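Local structure of BH2331 protein (Bacillus halodurans, 1VL5) at residues H105-R110 with G134-V139; M30-L35 with L246-K251; F99-F104 with A126-K131; S121-A126 with E178-E183; V62-L67 with V87-G92. The protein is probably an S-adenosylmethionine-dependent methyltransferase that transfers a methyl group from this cofactor to a substrate. All coordinates share one frame; numbering follows the deposited sequence.

Interaction 1. Residues H105-R110 with G134-V139; sequences HIVTCR and GQLLLV
Val-139, Leu-137 and Cys-109 bury the most surface between these two parallel strands. Val-139 lies side by side with Arg-110, both pointing the same way on one face. Arg-110 CG, turned away from its own backbone N (chi1 178°), rests 3.9 Å from Val-139 CB, while the guanidinium runs on to bond through NH2 to the carbonyl of Ser-24. On the same face Leu-137 meets two neighbours: its CD1 sits 3.8 Å from Ile-106 CG2 and its CB 3.9 Å from Thr-108 CG2. The other face holds Cys-109, whose CB is 3.9 Å from Leu-138 CD1. Five backbone hydrogen bonds join the strands in parallel register; Leu-137 N to Val-107 O, 2.9 Å, is nearly straight at 172°, and Val-139 N to Cys-109 O is also 2.9 Å. With strand 40-44 beyond 105-110 and strand 236-250 beyond 134-139, this pair forms the middle of the sheet of a Rossmann-like methyltransferase fold.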
# COMPACT_ATOMS: atom_id res chain seq x y z
N HIS A 105 -5.47 16.89 -7.93
CA HIS A 105 -5.34 16.18 -9.20
C HIS A 105 -5.02 14.70 -9.03
O HIS A 105 -5.43 13.87 -9.84
CB HIS A 105 -4.28 16.84 -10.06
CG HIS A 105 -4.52 18.30 -10.27
ND1 HIS A 105 -4.10 19.26 -9.38
CD2 HIS A 105 -5.14 18.96 -11.28
CE1 HIS A 105 -4.42 20.46 -9.85
NE2 HIS A 105 -5.06 20.30 -10.99
N ILE A 106 -4.26 14.38 -7.96
CA ILE A 106 -3.80 13.02 -7.70
C ILE A 106 -3.99 12.67 -6.24
O ILE A 106 -3.72 13.46 -5.39
CB ILE A 106 -2.29 12.84 -8.11
CG1 ILE A 106 -2.09 13.13 -9.59
CG2 ILE A 106 -1.84 11.41 -7.78
CD1 ILE A 106 -0.64 13.12 -10.05
N VAL A 107 -4.48 11.46 -5.97
CA VAL A 107 -4.39 10.90 -4.64
C VAL A 107 -3.51 9.68 -4.78
O VAL A 107 -3.76 8.83 -5.63
CB VAL A 107 -5.77 10.50 -4.06
CG1 VAL A 107 -5.61 9.84 -2.70
CG2 VAL A 107 -6.65 11.69 -3.91
N THR A 108 -2.48 9.60 -3.95
CA THR A 108 -1.64 8.42 -3.86
C THR A 108 -1.78 7.72 -2.52
O THR A 108 -2.02 8.34 -1.48
CB THR A 108 -0.12 8.73 -4.07
OG1 THR A 108 0.33 9.86 -3.29
CG2 THR A 108 0.16 8.98 -5.47
N CYS A 109 -1.61 6.40 -2.55
CA CYS A 109 -1.65 5.60 -1.34
C CYS A 109 -0.88 4.29 -1.57
O CYS A 109 -1.30 3.47 -2.37
CB CYS A 109 -3.09 5.26 -0.96
SG CYS A 109 -3.20 4.51 0.66
N ARG A 110 0.25 4.15 -0.89
CA ARG A 110 1.18 3.08 -1.15
C ARG A 110 1.47 2.27 0.13
O ARG A 110 1.82 2.83 1.17
CB ARG A 110 2.45 3.66 -1.75
CG ARG A 110 3.57 2.61 -2.02
CD ARG A 110 4.62 3.13 -2.93
NE ARG A 110 5.44 2.06 -3.48
CZ ARG A 110 6.40 1.42 -2.83
NH1 ARG A 110 6.69 1.70 -1.57
NH2 ARG A 110 7.06 0.45 -3.46
N GLY A 134 -9.28 13.65 -12.31
CA GLY A 134 -8.12 13.33 -11.47
C GLY A 134 -7.89 11.85 -11.34
O GLY A 134 -8.72 11.04 -11.82
N GLN A 135 -6.76 11.45 -10.75
CA GLN A 135 -6.48 10.02 -10.67
C GLN A 135 -6.11 9.55 -9.26
O GLN A 135 -5.52 10.26 -8.49
CB GLN A 135 -5.38 9.64 -11.66
CG GLN A 135 -4.07 10.47 -11.45
CD GLN A 135 -2.89 9.99 -12.29
OE1 GLN A 135 -2.66 8.78 -12.43
NE2 GLN A 135 -2.11 10.92 -12.83
N LEU A 136 -6.48 8.30 -8.97
CA LEU A 136 -6.04 7.60 -7.78
C LEU A 136 -4.97 6.61 -8.23
O LEU A 136 -5.18 5.84 -9.13
CB LEU A 136 -7.20 6.83 -7.14
CG LEU A 136 -6.81 5.84 -6.05
CD1 LEU A 136 -6.23 6.49 -4.82
CD2 LEU A 136 -8.09 5.01 -5.71
N LEU A 137 -3.84 6.64 -7.52
CA LEU A 137 -2.76 5.71 -7.69
C LEU A 137 -2.63 4.93 -6.40
O LEU A 137 -2.18 5.45 -5.39
CB LEU A 137 -1.48 6.51 -8.03
CG LEU A 137 -1.49 7.17 -9.43
CD1 LEU A 137 -0.52 8.34 -9.51
CD2 LEU A 137 -1.19 6.21 -10.56
N LEU A 138 -2.97 3.64 -6.44
CA LEU A 138 -3.02 2.81 -5.26
C LEU A 138 -2.14 1.60 -5.41
O LEU A 138 -2.23 0.89 -6.41
CB LEU A 138 -4.46 2.37 -5.03
CG LEU A 138 -4.87 1.44 -3.89
CD1 LEU A 138 -4.54 1.99 -2.54
CD2 LEU A 138 -6.37 1.19 -3.98
N VAL A 139 -1.26 1.39 -4.42
CA VAL A 139 -0.27 0.33 -4.41
C VAL A 139 -0.41 -0.41 -3.08
O VAL A 139 -0.50 0.23 -2.02
CB VAL A 139 1.18 0.85 -4.55
CG1 VAL A 139 2.18 -0.29 -4.28
CG2 VAL A 139 1.43 1.39 -5.93

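Interaction 2. Residues M30-L35 with L246-K251; sequences MQIAAL and LMKARK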
# COMPACT_ATOMS: atom_id res chain seq x y z
N MSE A 30 5.86 6.38 -10.54
CA MSE A 30 6.07 7.66 -11.16
C MSE A 30 5.77 7.58 -12.67
O MSE A 30 5.11 8.45 -13.21
CB MSE A 30 7.51 8.12 -10.96
CG MSE A 30 7.91 8.41 -9.52
SE MSE A 30 6.85 9.89 -8.86
CE MSE A 30 7.65 11.21 -10.10
N GLN A 31 6.26 6.54 -13.33
CA GLN A 31 6.04 6.35 -14.77
C GLN A 31 4.55 6.26 -15.09
O GLN A 31 4.07 6.94 -15.99
CB GLN A 31 6.75 5.07 -15.22
CG GLN A 31 6.75 4.75 -16.68
CD GLN A 31 7.30 3.32 -16.95
OE1 GLN A 31 6.81 2.31 -16.40
NE2 GLN A 31 8.35 3.24 -17.79
N ILE A 32 3.84 5.41 -14.36
CA ILE A 32 2.39 5.19 -14.58
C ILE A 32 1.60 6.48 -14.30
O ILE A 32 0.61 6.75 -14.96
CB ILE A 32 1.85 4.01 -13.69
CG1 ILE A 32 2.55 2.66 -14.04
CG2 ILE A 32 0.39 3.86 -13.80
CD1 ILE A 32 2.71 2.43 -15.52
N ALA A 33 2.10 7.29 -13.36
CA ALA A 33 1.42 8.55 -13.00
C ALA A 33 1.26 9.49 -14.18
O ALA A 33 0.24 10.16 -14.33
CB ALA A 33 2.18 9.25 -11.85
N ALA A 34 2.29 9.55 -15.02
CA ALA A 34 2.24 10.33 -16.23
C ALA A 34 2.08 11.82 -15.88
O ALA A 34 1.23 12.51 -16.39
CB ALA A 34 1.13 9.85 -17.16
N LEU A 35 2.94 12.30 -15.00
CA LEU A 35 2.79 13.64 -14.41
C LEU A 35 2.95 14.72 -15.41
O LEU A 35 3.77 14.61 -16.33
CB LEU A 35 3.83 13.84 -13.33
CG LEU A 35 3.81 12.92 -12.14
CD1 LEU A 35 5.03 13.30 -11.30
CD2 LEU A 35 2.50 13.05 -11.38
N LEU A 246 -0.45 -2.29 -8.44
CA LEU A 246 -0.47 -0.86 -8.68
C LEU A 246 -1.65 -0.60 -9.61
O LEU A 246 -1.67 -1.09 -10.75
CB LEU A 246 0.85 -0.45 -9.35
CG LEU A 246 1.33 0.98 -9.68
CD1 LEU A 246 2.59 0.85 -10.48
CD2 LEU A 246 0.38 1.74 -10.49
N MSE A 247 -2.60 0.20 -9.10
CA MSE A 247 -3.76 0.65 -9.87
C MSE A 247 -3.78 2.17 -10.12
O MSE A 247 -3.41 2.96 -9.24
CB MSE A 247 -5.03 0.15 -9.18
CG MSE A 247 -5.10 -1.32 -9.07
SE MSE A 247 -6.59 -1.87 -7.86
CE MSE A 247 -5.69 -1.32 -6.30
N LYS A 248 -4.08 2.53 -11.36
CA LYS A 248 -4.34 3.88 -11.80
C LYS A 248 -5.81 3.90 -12.18
O LYS A 248 -6.21 3.21 -13.14
CB LYS A 248 -3.48 4.20 -13.05
CG LYS A 248 -3.58 5.63 -13.59
CD LYS A 248 -2.83 5.76 -14.93
CE LYS A 248 -2.86 7.13 -15.47
NZ LYS A 248 -1.83 8.04 -14.89
N ALA A 249 -6.61 4.61 -11.39
CA ALA A 249 -8.05 4.70 -11.58
C ALA A 249 -8.43 6.18 -11.78
O ALA A 249 -7.93 7.04 -11.10
CB ALA A 249 -8.79 4.13 -10.37
N ARG A 250 -9.28 6.46 -12.77
CA ARG A 250 -9.72 7.81 -13.11
C ARG A 250 -11.05 8.18 -12.47
O ARG A 250 -12.00 7.39 -12.48
CB ARG A 250 -9.82 7.90 -14.62
CG ARG A 250 -10.06 9.26 -15.22
CD ARG A 250 -8.84 10.16 -15.11
NE ARG A 250 -7.64 9.60 -15.69
CZ ARG A 250 -6.44 10.14 -15.55
NH1 ARG A 250 -6.30 11.27 -14.88
NH2 ARG A 250 -5.37 9.58 -16.13
N LYS A 251 -11.10 9.37 -11.86
CA LYS A 251 -12.38 10.04 -11.60
C LYS A 251 -12.82 10.73 -12.92
O LYS A 251 -12.12 11.58 -13.46
CB LYS A 251 -12.29 11.08 -10.51
CG LYS A 251 -13.51 11.94 -10.30
CD LYS A 251 -13.44 12.65 -8.94
CE LYS A 251 -14.78 13.36 -8.54
NZ LYS A 251 -14.59 14.23 -7.34
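Lys-248 reaches from its strand to the C-terminal end of helix 26-33 and gives the one hydrogen bond of this contact, from NZ to Ile-32 O at 2.8 Å. The ammonium group stands 17° out of the plane of that carbonyl. The lysine chain is extended as far as CE and then bends (chi4 83°), which turns NZ in among the last carbonyls of the helix; Ala-33 O is also 3.0 Å from Lys-248 NZ, though the angle is too poor for a bond. A positive charge here would probably be favoured by the negative end of the helix dipole. A further bond, to Gln-135 OE1, holds the same nitrogen, and the amide of that glutamine bonds in turn to Ala-33 O.

The apolar part centres on Ile-32. Its CG2 lies between two strand residues, 3.9 Å from Leu-246 CD2 and 3.9 Å from Lys-248 CD, so the aliphatic part of the lysine packs against the isoleucine whose carbonyl its tip holds. Leu-246 CD1 adds a touch on Ile-32 CG1 at 4.0 Å. Just beyond the helix, Ala-34 takes a positive phi (64°) as the chain turns off.

Helix 26-33 thus lies against strand 236-250, where Ile-32 also touches His-188 of strand 183-195, Ala-33 packs on Leu-137 of strand 134-142, and helix 50-55 borders it through Phe-55.

Interaction 3. Residues F99-F104 with A126-K131; sequences FTDERF and AYRVLK
Arg-128 leaves the helix with CG opposite its backbone N (chi1 180°) and bends at chi3 (66°), which brings its guanidinium round to Phe-99 and Asp-101. Asp-101, with CG beside its own N (chi1 -71°), swings OD1 back toward the helix to meet it. The salt bridge from Arg-128 NH1 to Asp-101 OD1 is 2.9 Å long and lies close to the guanidinium plane, whereas the carboxylate plane is turned well away from it. In that same plane NH1 and NH2 both grip one atom, Phe-99 O, with Arg-128 NH1 at 2.9 Å. Arg-128 NH2 also makes a salt bridge with Glu-125, and Val-129 CG1 lies over one face of the guanidinium, toward its rim.

Backbone bonds continue the join. Glu-102 N donates to Arg-128 O at 3.0 Å. Val-129 O accepts from two successive amides: Phe-104 N approaches it nearly head-on at 2.9 Å, while Arg-103 N, at 2.8 Å, comes from above the carbonyl plane. Lys-131 N then bonds to Phe-104 O at 2.8 Å, and Lys-131 NZ reaches Glu-102 O at 3.2 Å. Behind these bonds Phe-104 and Val-129 run side by side, CD2 to CG2 at 4.0 Å.

All this lies within the Rossmann-like beta-alpha-beta crossover of strand 104-110, helix 119-129 and strand 134-142, where the first strand begins and the helix ends.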
# COMPACT_ATOMS: atom_id res chain seq x y z
N PHE A 99 -10.68 17.49 3.75
CA PHE A 99 -10.37 18.30 2.62
C PHE A 99 -11.66 18.53 1.90
O PHE A 99 -12.60 17.78 2.07
CB PHE A 99 -9.36 17.64 1.69
CG PHE A 99 -8.08 17.27 2.37
CD1 PHE A 99 -7.23 18.24 2.82
CD2 PHE A 99 -7.75 15.93 2.58
CE1 PHE A 99 -6.06 17.91 3.49
CE2 PHE A 99 -6.58 15.59 3.25
CZ PHE A 99 -5.73 16.56 3.69
N THR A 100 -11.67 19.57 1.09
CA THR A 100 -12.83 19.94 0.31
C THR A 100 -12.93 19.05 -0.90
O THR A 100 -11.95 18.41 -1.29
CB THR A 100 -12.83 21.41 -0.09
OG1 THR A 100 -11.56 21.74 -0.65
CG2 THR A 100 -13.13 22.29 1.11
N ASP A 101 -14.14 18.98 -1.44
CA ASP A 101 -14.42 18.26 -2.64
C ASP A 101 -13.56 18.83 -3.75
O ASP A 101 -13.33 20.03 -3.79
CB ASP A 101 -15.86 18.46 -3.07
CG ASP A 101 -16.88 17.76 -2.18
OD1 ASP A 101 -16.58 17.31 -1.08
OD2 ASP A 101 -18.04 17.71 -2.62
N GLU A 102 -13.10 17.97 -4.66
CA GLU A 102 -12.46 18.41 -5.92
C GLU A 102 -11.29 19.29 -5.67
O GLU A 102 -11.11 20.28 -6.37
CB GLU A 102 -13.47 19.13 -6.83
CG GLU A 102 -14.49 18.15 -7.38
CD GLU A 102 -15.55 18.81 -8.23
OE1 GLU A 102 -15.32 19.91 -8.75
OE2 GLU A 102 -16.61 18.19 -8.37
N ARG A 103 -10.45 18.90 -4.72
CA ARG A 103 -9.23 19.67 -4.46
C ARG A 103 -7.95 19.15 -5.19
O ARG A 103 -7.14 19.93 -5.69
CB ARG A 103 -8.97 19.67 -2.99
CG ARG A 103 -7.65 20.21 -2.68
CD ARG A 103 -7.57 20.74 -1.34
NE ARG A 103 -6.19 21.15 -1.13
CZ ARG A 103 -5.68 21.41 0.05
NH1 ARG A 103 -6.47 21.40 1.10
NH2 ARG A 103 -4.40 21.74 0.18
N PHE A 104 -7.80 17.82 -5.28
CA PHE A 104 -6.56 17.23 -5.76
C PHE A 104 -6.59 16.75 -7.19
O PHE A 104 -7.59 16.19 -7.64
CB PHE A 104 -6.16 16.08 -4.79
CG PHE A 104 -5.92 16.57 -3.39
CD1 PHE A 104 -4.75 17.28 -3.09
CD2 PHE A 104 -6.89 16.47 -2.41
CE1 PHE A 104 -4.54 17.77 -1.82
CE2 PHE A 104 -6.68 16.99 -1.11
CZ PHE A 104 -5.48 17.65 -0.84
N ALA A 126 -11.35 9.33 -1.32
CA ALA A 126 -10.42 9.64 -2.41
C ALA A 126 -11.16 10.17 -3.64
O ALA A 126 -10.80 11.22 -4.15
CB ALA A 126 -9.52 8.44 -2.74
N TYR A 127 -12.26 9.52 -4.02
CA TYR A 127 -13.13 9.97 -5.12
C TYR A 127 -13.63 11.40 -4.90
O TYR A 127 -13.61 12.25 -5.82
CB TYR A 127 -14.35 9.02 -5.29
CG TYR A 127 -15.11 9.28 -6.58
CD1 TYR A 127 -16.11 10.24 -6.64
CD2 TYR A 127 -14.73 8.65 -7.75
CE1 TYR A 127 -16.78 10.49 -7.80
CE2 TYR A 127 -15.38 8.93 -8.90
CZ TYR A 127 -16.42 9.83 -8.92
OH TYR A 127 -17.04 10.10 -10.11
N ARG A 128 -14.05 11.69 -3.67
CA ARG A 128 -14.64 12.97 -3.33
C ARG A 128 -13.64 14.12 -3.44
O ARG A 128 -13.94 15.22 -3.99
CB ARG A 128 -15.30 12.92 -1.94
CG ARG A 128 -15.93 14.26 -1.53
CD ARG A 128 -16.44 14.22 -0.12
NE ARG A 128 -15.42 14.08 0.91
CZ ARG A 128 -14.59 15.04 1.28
NH1 ARG A 128 -14.65 16.25 0.73
NH2 ARG A 128 -13.73 14.82 2.24
N VAL A 129 -12.42 13.88 -2.98
CA VAL A 129 -11.46 15.00 -2.86
C VAL A 129 -10.69 15.20 -4.18
O VAL A 129 -9.96 16.19 -4.37
CB VAL A 129 -10.46 14.78 -1.70
CG1 VAL A 129 -11.17 14.73 -0.29
CG2 VAL A 129 -9.51 13.54 -2.01
N LEU A 130 -10.83 14.24 -5.09
CA LEU A 130 -10.29 14.40 -6.44
C LEU A 130 -11.06 15.36 -7.31
O LEU A 130 -12.27 15.34 -7.36
CB LEU A 130 -10.22 13.05 -7.19
CG LEU A 130 -9.03 12.20 -6.85
CD1 LEU A 130 -9.14 10.79 -7.41
CD2 LEU A 130 -7.68 12.85 -7.32
N LYS A 131 -10.32 16.18 -8.04
CA LYS A 131 -10.89 16.86 -9.19
C LYS A 131 -11.47 15.89 -10.25
O LYS A 131 -11.06 14.74 -10.40
CB LYS A 131 -9.86 17.74 -9.81
CG LYS A 131 -9.52 18.94 -8.93
CD LYS A 131 -8.47 19.74 -9.62
CE LYS A 131 -7.99 20.97 -8.82
NZ LYS A 131 -9.09 21.78 -8.34

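Interaction 4. Residues S121-A126 with E178-E183; sequences SFVSEA and EEAGFE
Helix 119-129, which packs on the sheet, meets the end of helix 170-180 here, as Val-123 comes against Ala-180 and Phe-182. Val-123 CG1 does most of the touching. Set opposite the backbone N (chi1 -179°), it lies 3.7 Å from Ala-180 CB and 3.8 Å from Phe-182 CE2, filling the angle between Ala-180 and Phe-182. The small methyl group of Ala-180 lets the backbones come close, with 5.3 Å between Ser-124 CA and Ala-180 CA.

Phe-182 presents the edge of its ring to the helix. Its CE2 is 3.5 Å from Val-123 O, which lies near the ring plane, and Phe-182 CZ is 4.0 Å from Ala-126 C; the methyl of Ala-126 is slightly farther away. The contact contains no hydrogen bond and is wholly one of packing. The ring also meets Tyr-127 edge-to-face and touches Leu-136 of strand 134-142, which places it between helix and sheet.

Gly-181 turns the chain off the helix just before Phe-182. Its positive phi (106°), with two bonds back into the last turn, makes a Schellman motif, and the chain then leads Phe-182 inward before it enters strand 183-195. The contact of Phe-182 with Leu-177, in the last turn of its own helix, is the hydrophobic one characteristic of a Schellman motif; here the same ring also packs on helix 119-129.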
# COMPACT_ATOMS: atom_id res chain seq x y z
N SER A 121 -14.37 3.33 2.63
CA SER A 121 -14.54 4.75 2.95
C SER A 121 -13.39 5.57 2.50
O SER A 121 -13.58 6.75 2.17
CB SER A 121 -14.77 5.00 4.45
OG SER A 121 -15.79 4.16 4.92
N PHE A 122 -12.19 5.00 2.55
CA PHE A 122 -11.04 5.69 2.00
C PHE A 122 -11.25 5.88 0.48
O PHE A 122 -11.03 6.95 -0.06
CB PHE A 122 -9.72 4.97 2.32
CG PHE A 122 -8.72 5.06 1.23
CD1 PHE A 122 -8.00 6.22 1.04
CD2 PHE A 122 -8.45 3.97 0.42
CE1 PHE A 122 -7.09 6.30 0.05
CE2 PHE A 122 -7.51 4.06 -0.61
CZ PHE A 122 -6.85 5.23 -0.78
N VAL A 123 -11.72 4.84 -0.21
CA VAL A 123 -11.90 4.93 -1.63
C VAL A 123 -12.91 6.01 -1.99
O VAL A 123 -12.68 6.76 -2.90
CB VAL A 123 -12.32 3.60 -2.25
CG1 VAL A 123 -12.47 3.80 -3.73
CG2 VAL A 123 -11.26 2.52 -1.98
N SER A 124 -14.03 6.10 -1.28
CA SER A 124 -15.03 7.11 -1.58
C SER A 124 -14.54 8.49 -1.23
O SER A 124 -14.80 9.45 -1.97
CB SER A 124 -16.38 6.83 -0.90
OG SER A 124 -16.23 6.75 0.48
N GLU A 125 -13.79 8.60 -0.14
CA GLU A 125 -13.17 9.86 0.20
C GLU A 125 -12.15 10.28 -0.83
O GLU A 125 -12.06 11.44 -1.15
CB GLU A 125 -12.55 9.84 1.59
CG GLU A 125 -13.52 9.90 2.74
CD GLU A 125 -14.25 11.23 2.76
OE1 GLU A 125 -13.65 12.18 3.28
OE2 GLU A 125 -15.39 11.30 2.18
N ALA A 126 -11.35 9.33 -1.32
CA ALA A 126 -10.42 9.64 -2.41
C ALA A 126 -11.16 10.17 -3.64
O ALA A 126 -10.80 11.22 -4.15
CB ALA A 126 -9.52 8.44 -2.74
N GLU A 178 -15.15 0.47 -8.61
CA GLU A 178 -16.35 0.75 -9.39
C GLU A 178 -17.46 1.31 -8.50
O GLU A 178 -18.16 2.26 -8.88
CB GLU A 178 -16.84 -0.49 -10.11
CG GLU A 178 -18.00 -0.24 -11.11
CD GLU A 178 -18.48 -1.51 -11.76
OE1 GLU A 178 -17.67 -2.16 -12.47
OE2 GLU A 178 -19.68 -1.84 -11.58
N GLU A 179 -17.66 0.71 -7.35
CA GLU A 179 -18.73 1.13 -6.44
C GLU A 179 -18.61 2.59 -6.08
O GLU A 179 -19.62 3.25 -5.90
CB GLU A 179 -18.80 0.29 -5.18
CG GLU A 179 -19.42 -1.10 -5.50
CD GLU A 179 -19.31 -2.14 -4.39
OE1 GLU A 179 -19.14 -1.72 -3.23
OE2 GLU A 179 -19.35 -3.37 -4.68
N ALA A 180 -17.38 3.10 -6.01
CA ALA A 180 -17.14 4.50 -5.68
C ALA A 180 -17.24 5.43 -6.89
O ALA A 180 -17.29 6.67 -6.74
CB ALA A 180 -15.78 4.64 -5.06
N GLY A 181 -17.24 4.87 -8.11
CA GLY A 181 -17.36 5.67 -9.31
C GLY A 181 -16.09 5.82 -10.08
O GLY A 181 -16.11 6.51 -11.09
N PHE A 182 -15.00 5.19 -9.65
CA PHE A 182 -13.73 5.31 -10.36
C PHE A 182 -13.81 4.44 -11.60
O PHE A 182 -14.47 3.39 -11.60
CB PHE A 182 -12.57 4.79 -9.51
CG PHE A 182 -12.03 5.77 -8.53
CD1 PHE A 182 -11.25 6.81 -8.96
CD2 PHE A 182 -12.27 5.62 -7.16
CE1 PHE A 182 -10.73 7.70 -8.08
CE2 PHE A 182 -11.75 6.50 -6.27
CZ PHE A 182 -10.98 7.56 -6.72
N GLU A 183 -13.09 4.85 -12.64
CA GLU A 183 -12.88 3.98 -13.81
C GLU A 183 -11.41 3.60 -13.87
O GLU A 183 -10.55 4.42 -14.08
CB GLU A 183 -13.32 4.65 -15.09
CG GLU A 183 -14.84 4.82 -15.19
CD GLU A 183 -15.31 5.54 -16.43
OE1 GLU A 183 -14.54 6.26 -17.09
OE2 GLU A 183 -16.49 5.41 -16.73

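Interaction 5. Residues V62-L67 with V87-G92; sequences VVAFDL and VEYVQG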
# COMPACT_ATOMS: atom_id res chain seq x y z
N VAL A 62 2.44 19.02 -2.66
CA VAL A 62 2.07 17.73 -2.06
C VAL A 62 1.55 17.94 -0.62
O VAL A 62 2.15 18.68 0.16
CB VAL A 62 3.24 16.72 -2.02
CG1 VAL A 62 2.76 15.36 -1.47
CG2 VAL A 62 3.91 16.55 -3.42
N VAL A 63 0.45 17.27 -0.29
CA VAL A 63 0.00 17.19 1.07
C VAL A 63 0.33 15.80 1.53
O VAL A 63 -0.20 14.84 1.01
CB VAL A 63 -1.50 17.48 1.22
CG1 VAL A 63 -1.96 17.26 2.63
CG2 VAL A 63 -1.80 18.92 0.78
N ALA A 64 1.21 15.69 2.53
CA ALA A 64 1.55 14.41 3.16
C ALA A 64 0.65 14.23 4.36
O ALA A 64 0.71 15.02 5.33
CB ALA A 64 3.05 14.42 3.55
N PHE A 65 -0.17 13.19 4.32
CA PHE A 65 -1.29 13.04 5.23
C PHE A 65 -1.18 11.74 6.04
O PHE A 65 -1.05 10.64 5.45
CB PHE A 65 -2.53 13.01 4.33
CG PHE A 65 -3.84 12.87 5.03
CD1 PHE A 65 -4.35 13.92 5.82
CD2 PHE A 65 -4.61 11.74 4.85
CE1 PHE A 65 -5.59 13.81 6.42
CE2 PHE A 65 -5.85 11.64 5.45
CZ PHE A 65 -6.32 12.71 6.26
N ASP A 66 -1.29 11.82 7.36
CA ASP A 66 -1.31 10.61 8.16
C ASP A 66 -1.95 10.88 9.52
O ASP A 66 -2.30 12.02 9.86
CB ASP A 66 0.08 9.99 8.33
CG ASP A 66 0.07 8.47 8.28
OD1 ASP A 66 -0.86 7.85 8.88
OD2 ASP A 66 1.00 7.88 7.65
N LEU A 67 -2.11 9.80 10.27
CA LEU A 67 -2.97 9.80 11.45
C LEU A 67 -2.42 10.57 12.64
O LEU A 67 -3.20 11.11 13.39
CB LEU A 67 -3.22 8.38 11.89
CG LEU A 67 -4.27 7.60 11.16
CD1 LEU A 67 -4.09 6.14 11.51
CD2 LEU A 67 -5.68 8.06 11.49
N VAL A 87 5.85 20.84 0.46
CA VAL A 87 5.07 19.76 1.05
C VAL A 87 4.43 20.30 2.33
O VAL A 87 5.11 20.91 3.17
CB VAL A 87 5.90 18.50 1.43
CG1 VAL A 87 4.99 17.41 2.03
CG2 VAL A 87 6.71 17.96 0.22
N GLU A 88 3.14 20.06 2.45
CA GLU A 88 2.36 20.41 3.63
C GLU A 88 1.96 19.13 4.37
O GLU A 88 1.43 18.19 3.75
CB GLU A 88 1.12 21.19 3.22
CG GLU A 88 0.29 21.64 4.46
CD GLU A 88 -0.77 22.71 4.17
OE1 GLU A 88 -1.22 22.77 2.99
OE2 GLU A 88 -1.14 23.48 5.12
N TYR A 89 2.20 19.09 5.68
CA TYR A 89 1.95 17.91 6.52
C TYR A 89 0.62 18.13 7.24
O TYR A 89 0.39 19.19 7.88
CB TYR A 89 3.13 17.69 7.48
CG TYR A 89 4.47 17.56 6.72
CD1 TYR A 89 5.21 18.67 6.38
CD2 TYR A 89 4.94 16.32 6.30
CE1 TYR A 89 6.41 18.56 5.64
CE2 TYR A 89 6.10 16.18 5.55
CZ TYR A 89 6.85 17.32 5.25
OH TYR A 89 8.02 17.20 4.52
N VAL A 90 -0.28 17.15 7.12
CA VAL A 90 -1.64 17.28 7.61
C VAL A 90 -2.08 15.97 8.28
O VAL A 90 -1.89 14.88 7.76
CB VAL A 90 -2.65 17.65 6.45
CG1 VAL A 90 -4.13 17.71 6.98
CG2 VAL A 90 -2.25 19.00 5.78
N GLN A 91 -2.68 16.10 9.45
CA GLN A 91 -3.04 14.94 10.22
C GLN A 91 -4.50 14.61 9.97
O GLN A 91 -5.34 15.51 9.82
CB GLN A 91 -2.79 15.28 11.68
CG GLN A 91 -3.08 14.19 12.66
CD GLN A 91 -2.95 14.71 14.12
OE1 GLN A 91 -1.96 15.37 14.47
NE2 GLN A 91 -3.95 14.41 14.94
N GLY A 92 -4.81 13.30 9.91
CA GLY A 92 -6.20 12.85 9.82
C GLY A 92 -6.33 11.42 9.32
O GLY A 92 -5.34 10.72 9.02
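The two shortest backbone bonds across this parallel pair are Gly-92 N to Asp-66 O, with the donor above the carbonyl plane, and Ala-64 N to Glu-88 O, each 2.8 Å. Three further backbone bonds complete the register, among them Glu-88 N to Val-62 O at 2.9 Å. The carboxylate of Asp-66 is held as well, OD1 by Leu-67 N through its anti lone pair (2.7 Å) and OD2 by Gly-47 N. The strands belong to a right-handed beta-alpha-beta unit with helix 69-81 between them. An acidic residue at the end of the second strand of the fold, here 61-66, commonly binds the ribose of S-adenosylmethionine in this family; the position of Asp-66 is consistent with such a role. On the face of Val-63 and Phe-65, Val-63 CG1 packs 3.6 Å from Val-90 CG2, and Phe-65, with CG anti to the backbone N (chi1 -179°), brings CZ to 3.3 Å from Gly-92 C, with Gly-92 O over its ring face. On the reverse face Ala-64 CB touches Tyr-89 CD2 at 3.8 Å.

Interactions 1, 2 and 5 all reach one sheet, interaction 5 toward one side and interaction 2 toward the other, their centres about 20 Å apart. Interactions 1 and 2 join directly through neighbouring strands, with Leu-138 O 2.8 Å from Met-247 N. Interactions 3 and 4 share Ala-126 on helix 119-129, which packs on the sheet where Phe-122 of interaction 4 meets Cys-109 of interaction 1. Phe-99 connects interaction 3 to interaction 5, its CZ 3.7 Å from Phe-65 CD1, and Lys-251 NZ binds Leu-130 O across interactions 2 and 3. The presumed cofactor site would lie near Asp-66 in interaction 5 and Gly-47.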